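Local atomic coordinates of metallophosphoesterase TT1561-like domain-containing protein (PDB entry 2YVT), a protein that is of unknown function but has the fold of the calcineurin-like metallophosphoesterases. Residues Ile35-Glu49 with Leu88-Pro102. Sequence-based numbering, arbitrary orientation.
Sequences ILVVVGNILKNEALE and LGVKTFVVPGKNDAP
The carboxylate of Asp100 straddles the backbone of Ile42 and Leu43, each oxygen taking one N-H on its syn lone pair: Ile42 N to Asp100 OD2, 2.8 Å and almost straight at 175°, and Leu43 N to Asp100 OD1, also 2.8 Å. On its anti side OD2 accepts Gly97 N, so three N-H bonds grip the buried group and fix its rotation. Ile42 lies crosswise to it and carries CD1 to Val94 CG1, 3.6 Å away. Gly40, lacking a side chain, lets its CA lie 3.6 Å from Gly97 N.

Farther along, Asn45 ND2 gives an N-H to Asn99 O (2.9 Å), nearly in its own amide plane, and weakly a second to Ala101 O. A chi1 of -63° swings the Asn99 amide across to Glu49, ND2 meeting OE1 at 3.0 Å from above the carboxylate plane.

Leading into these loops, strands 35-39 and 91-95 pair in parallel, their beta-branched valines suiting buried strands; Leu36 lies alongside Thr92, and Ile35 CD1 meets the Phe93 ring edge. The loops occupy the places where calcineurin-like metallophosphoesterases usually carry G-D and G-N-H-[D/E], Asn41 probably replacing the Asp of G-D, Lys98 and Asn99 the Asn and His.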
loop_
_atom_site.group_PDB
_atom_site.type_symbol
_atom_site.label_atom_id
_atom_site.label_comp_id
_atom_site.label_asym_id
_atom_site.label_seq_id
_atom_site.Cartn_x
_atom_site.Cartn_y
_atom_site.Cartn_z
ATOM N N ILE A 35 11.885 8.391 -5.002
ATOM C CA ILE A 35 11.092 7.811 -3.914
ATOM C C ILE A 35 10.850 6.324 -4.120
ATOM O O ILE A 35 10.780 5.849 -5.253
ATOM C CB ILE A 35 9.748 8.539 -3.656
ATOM C CG1 ILE A 35 8.848 8.536 -4.889
ATOM C CG2 ILE A 35 9.975 9.958 -3.125
ATOM C CD1 ILE A 35 7.404 8.983 -4.575
ATOM N N LEU A 36 10.777 5.611 -3.000
ATOM C CA LEU A 36 10.380 4.217 -2.960
ATOM C C LEU A 36 8.994 4.150 -2.339
ATOM O O LEU A 36 8.751 4.743 -1.281
ATOM C CB LEU A 36 11.374 3.407 -2.117
ATOM C CG LEU A 36 11.012 1.959 -1.778
ATOM C CD1 LEU A 36 10.930 1.081 -3.032
ATOM C CD2 LEU A 36 12.031 1.405 -0.801
ATOM N N VAL A 37 8.080 3.454 -3.005
ATOM C CA VAL A 37 6.742 3.236 -2.465
ATOM C C VAL A 37 6.576 1.756 -2.171
ATOM O O VAL A 37 6.755 0.919 -3.057
ATOM C CB VAL A 37 5.638 3.716 -3.447
ATOM C CG1 VAL A 37 4.255 3.270 -2.976
ATOM C CG2 VAL A 37 5.678 5.230 -3.583
ATOM N N VAL A 38 6.253 1.434 -0.921
ATOM C CA VAL A 38 5.971 0.044 -0.541
ATOM C C VAL A 38 4.506 -0.034 -0.147
ATOM O O VAL A 38 4.102 0.540 0.869
ATOM C CB VAL A 38 6.844 -0.454 0.638
ATOM C CG1 VAL A 38 6.566 -1.919 0.907
ATOM C CG2 VAL A 38 8.340 -0.253 0.335
ATOM N N VAL A 39 3.710 -0.714 -0.974
ATOM C CA VAL A 39 2.313 -0.970 -0.645
ATOM C C VAL A 39 2.248 -2.336 0.029
ATOM O O VAL A 39 2.981 -3.258 -0.354
ATOM C CB VAL A 39 1.408 -0.966 -1.908
ATOM C CG1 VAL A 39 -0.074 -1.099 -1.514
ATOM C CG2 VAL A 39 1.631 0.299 -2.734
ATOM N N GLY A 40 1.394 -2.467 1.041
ATOM C CA GLY A 40 1.210 -3.751 1.698
ATOM C C GLY A 40 0.665 -4.807 0.737
ATOM O O GLY A 40 0.370 -4.512 -0.421
ATOM N N ASN A 41 0.514 -6.044 1.200
ATOM C CA ASN A 41 0.793 -6.452 2.563
ATOM C C ASN A 41 2.263 -6.518 2.915
ATOM O O ASN A 41 3.070 -7.066 2.156
ATOM C CB ASN A 41 0.177 -7.825 2.783
ATOM C CG ASN A 41 -1.306 -7.809 2.533
ATOM O OD1 ASN A 41 -1.829 -8.416 1.562
ATOM N ND2 ASN A 41 -1.997 -7.063 3.359
ATOM N N ILE A 42 2.594 -5.960 4.076
ATOM C CA ILE A 42 3.933 -6.105 4.647
ATOM C C ILE A 42 4.050 -7.473 5.316
ATOM O O ILE A 42 5.007 -8.212 5.076
ATOM C CB ILE A 42 4.253 -4.982 5.652
ATOM C CG1 ILE A 42 4.259 -3.631 4.932
ATOM C CG2 ILE A 42 5.602 -5.245 6.336
ATOM C CD1 ILE A 42 3.977 -2.447 5.810
ATOM N N LEU A 43 3.055 -7.796 6.137
ATOM C CA LEU A 43 2.997 -9.068 6.865
ATOM C C LEU A 43 2.191 -10.137 6.146
ATOM O O LEU A 43 1.355 -9.841 5.291
ATOM C CB LEU A 43 2.342 -8.848 8.227
ATOM C CG LEU A 43 3.015 -7.851 9.166
ATOM C CD1 LEU A 43 2.212 -7.739 10.454
ATOM C CD2 LEU A 43 4.465 -8.257 9.449
ATOM N N LYS A 44 2.452 -11.389 6.513
ATOM C CA LYS A 44 1.562 -12.485 6.161
ATOM C C LYS A 44 0.379 -12.484 7.138
ATOM O O LYS A 44 -0.763 -12.281 6.727
ATOM C CB LYS A 44 2.303 -13.815 6.196
ATOM C CG LYS A 44 3.451 -13.927 5.211
ATOM C CD LYS A 44 3.710 -15.401 4.920
ATOM C CE LYS A 44 5.143 -15.779 5.147
ATOM N NZ LYS A 44 5.285 -17.263 5.032
ATOM N N ASN A 45 0.669 -12.703 8.427
ATOM C CA ASN A 45 -0.300 -12.526 9.516
ATOM C C ASN A 45 -1.559 -13.369 9.319
ATOM O O ASN A 45 -2.683 -12.904 9.532
ATOM C CB ASN A 45 -0.656 -11.032 9.652
ATOM C CG ASN A 45 -0.912 -10.599 11.094
ATOM O OD1 ASN A 45 -0.746 -11.370 12.047
ATOM N ND2 ASN A 45 -1.296 -9.333 11.255
ATOM N N GLU A 46 -1.359 -14.623 8.912
ATOM C CA GLU A 46 -2.461 -15.487 8.490
ATOM C C GLU A 46 -3.411 -15.864 9.623
ATOM O O GLU A 46 -4.626 -15.935 9.420
ATOM C CB GLU A 46 -1.903 -16.751 7.836
ATOM C CG GLU A 46 -1.181 -16.490 6.525
ATOM C CD GLU A 46 -0.685 -17.763 5.862
ATOM O OE1 GLU A 46 -1.433 -18.772 5.862
ATOM O OE2 GLU A 46 0.455 -17.750 5.338
ATOM N N ALA A 47 -2.855 -16.100 10.810
ATOM C CA ALA A 47 -3.650 -16.550 11.946
ATOM C C ALA A 47 -4.694 -15.514 12.338
ATOM O O ALA A 47 -5.847 -15.852 12.613
ATOM C CB ALA A 47 -2.760 -16.886 13.122
ATOM N N LEU A 48 -4.304 -14.241 12.349
ATOM C CA LEU A 48 -5.263 -13.206 12.726
ATOM C C LEU A 48 -6.411 -13.141 11.728
ATOM O O LEU A 48 -7.576 -13.039 12.118
ATOM C CB LEU A 48 -4.585 -11.835 12.856
ATOM C CG LEU A 48 -4.117 -11.433 14.258
ATOM C CD1 LEU A 48 -3.032 -12.374 14.752
ATOM C CD2 LEU A 48 -3.614 -9.995 14.248
ATOM N N GLU A 49 -6.080 -13.190 10.436
ATOM C CA GLU A 49 -7.100 -13.085 9.408
ATOM C C GLU A 49 -8.054 -14.268 9.479
ATOM O O GLU A 49 -9.267 -14.085 9.400
ATOM C CB GLU A 49 -6.483 -12.997 8.015
ATOM C CG GLU A 49 -7.528 -12.893 6.931
ATOM C CD GLU A 49 -6.951 -12.490 5.599
ATOM O OE1 GLU A 49 -5.806 -12.891 5.278
ATOM O OE2 GLU A 49 -7.657 -11.768 4.871
ATOM N N LEU A 88 17.791 0.925 3.028
ATOM C CA LEU A 88 17.916 1.149 1.585
ATOM C C LEU A 88 18.215 2.620 1.282
ATOM O O LEU A 88 18.725 2.950 0.205
ATOM C CB LEU A 88 16.656 0.692 0.842
ATOM C CG LEU A 88 16.352 -0.805 0.936
ATOM C CD1 LEU A 88 15.005 -1.087 0.285
ATOM C CD2 LEU A 88 17.470 -1.605 0.270
ATOM N N GLY A 89 17.861 3.490 2.229
ATOM C CA GLY A 89 18.303 4.891 2.230
ATOM C C GLY A 89 17.564 5.863 1.330
ATOM O O GLY A 89 18.000 7.002 1.171
ATOM N N VAL A 90 16.456 5.420 0.735
ATOM C CA VAL A 90 15.646 6.245 -0.169
ATOM C C VAL A 90 14.487 6.889 0.600
ATOM O O VAL A 90 13.994 6.314 1.570
ATOM C CB VAL A 90 15.051 5.357 -1.313
ATOM C CG1 VAL A 90 14.471 6.209 -2.442
ATOM C CG2 VAL A 90 16.097 4.388 -1.853
ATOM N N LYS A 91 14.056 8.086 0.190
ATOM C CA LYS A 91 12.781 8.619 0.685
ATOM C C LYS A 91 11.700 7.593 0.363
ATOM O O LYS A 91 11.555 7.187 -0.785
ATOM C CB LYS A 91 12.443 9.964 0.034
ATOM C CG LYS A 91 11.088 10.536 0.471
ATOM C CD LYS A 91 11.111 11.005 1.924
ATOM C CE LYS A 91 9.705 11.248 2.462
ATOM N NZ LYS A 91 9.145 10.015 3.122
ATOM N N THR A 92 10.952 7.174 1.378
ATOM C CA THR A 92 10.066 6.020 1.241
ATOM C C THR A 92 8.695 6.313 1.819
ATOM O O THR A 92 8.592 6.865 2.924
ATOM C CB THR A 92 10.665 4.789 1.966
ATOM O OG1 THR A 92 11.966 4.508 1.435
ATOM C CG2 THR A 92 9.789 3.550 1.791
ATOM N N PHE A 93 7.653 5.950 1.071
ATOM C CA PHE A 93 6.290 5.977 1.580
ATOM C C PHE A 93 5.796 4.548 1.696
ATOM O O PHE A 93 5.975 3.747 0.779
ATOM C CB PHE A 93 5.366 6.766 0.650
ATOM C CG PHE A 93 5.696 8.223 0.567
ATOM C CD1 PHE A 93 5.564 9.042 1.683
ATOM C CD2 PHE A 93 6.152 8.772 -0.624
ATOM C CE1 PHE A 93 5.864 10.400 1.614
ATOM C CE2 PHE A 93 6.463 10.128 -0.709
ATOM C CZ PHE A 93 6.319 10.944 0.415
ATOM N N VAL A 94 5.183 4.241 2.832
ATOM C CA VAL A 94 4.670 2.905 3.125
ATOM C C VAL A 94 3.175 3.015 3.401
ATOM O O VAL A 94 2.751 3.867 4.174
ATOM C CB VAL A 94 5.378 2.299 4.361
ATOM C CG1 VAL A 94 4.786 0.935 4.718
ATOM C CG2 VAL A 94 6.891 2.186 4.119
ATOM N N VAL A 95 2.386 2.138 2.777
ATOM C CA VAL A 95 0.928 2.117 2.964
ATOM C C VAL A 95 0.525 0.688 3.360
ATOM O O VAL A 95 0.848 -0.250 2.645
ATOM C CB VAL A 95 0.194 2.571 1.680
ATOM C CG1 VAL A 95 -1.315 2.447 1.850
ATOM C CG2 VAL A 95 0.593 4.005 1.331
ATOM N N PRO A 96 -0.139 0.520 4.521
ATOM C CA PRO A 96 -0.382 -0.831 5.022
ATOM C C PRO A 96 -1.431 -1.600 4.231
ATOM O O PRO A 96 -2.355 -1.001 3.649
ATOM C CB PRO A 96 -0.871 -0.584 6.461
ATOM C CG PRO A 96 -1.534 0.753 6.395
ATOM C CD PRO A 96 -0.687 1.548 5.432
ATOM N N GLY A 97 -1.283 -2.924 4.214
ATOM C CA GLY A 97 -2.267 -3.790 3.588
ATOM C C GLY A 97 -3.291 -4.360 4.561
ATOM O O GLY A 97 -3.305 -4.032 5.762
ATOM N N LYS A 98 -4.174 -5.202 4.030
ATOM C CA LYS A 98 -5.194 -5.876 4.828
ATOM C C LYS A 98 -4.607 -6.633 6.025
ATOM O O LYS A 98 -5.233 -6.714 7.075
ATOM C CB LYS A 98 -5.975 -6.819 3.919
ATOM C CG LYS A 98 -7.010 -7.694 4.567
ATOM C CD LYS A 98 -7.662 -8.617 3.521
ATOM C CE LYS A 98 -6.631 -9.343 2.624
ATOM N NZ LYS A 98 -6.296 -8.695 1.303
ATOM N N ASN A 99 -3.406 -7.183 5.873
ATOM C CA ASN A 99 -2.840 -8.022 6.934
ATOM C C ASN A 99 -1.893 -7.285 7.875
ATOM O O ASN A 99 -1.247 -7.896 8.734
ATOM C CB ASN A 99 -2.155 -9.241 6.329
ATOM C CG ASN A 99 -3.126 -10.124 5.592
ATOM O OD1 ASN A 99 -3.060 -10.249 4.368
ATOM N ND2 ASN A 99 -4.069 -10.700 6.322
ATOM N N ASP A 100 -1.827 -5.967 7.722
ATOM C CA ASP A 100 -0.903 -5.165 8.515
ATOM C C ASP A 100 -1.643 -4.581 9.707
ATOM O O ASP A 100 -1.885 -3.374 9.815
ATOM C CB ASP A 100 -0.226 -4.136 7.619
ATOM C CG ASP A 100 0.635 -4.804 6.568
ATOM O OD1 ASP A 100 1.215 -5.859 6.896
ATOM O OD2 ASP A 100 0.712 -4.310 5.423
ATOM N N ALA A 101 -2.010 -5.503 10.585
ATOM C CA ALA A 101 -2.909 -5.257 11.690
ATOM C C ALA A 101 -2.397 -6.014 12.919
ATOM O O ALA A 101 -1.674 -6.999 12.777
ATOM C CB ALA A 101 -4.304 -5.748 11.319
ATOM N N PRO A 102 -2.773 -5.560 14.129
ATOM C CA PRO A 102 -3.608 -4.391 14.431
ATOM C C PRO A 102 -3.002 -3.061 13.978
ATOM O O PRO A 102 -1.780 -2.857 14.069
ATOM C CB PRO A 102 -3.729 -4.431 15.962
ATOM C CG PRO A 102 -3.452 -5.874 16.325
ATOM C CD PRO A 102 -2.393 -6.290 15.352
HETATM O O HOH W 1 -0.301 -11.004 3.412
HETATM O O HOH W 2 -4.204 -10.327 9.267
HETATM O O HOH W 3 -5.038 -12.211 2.797
#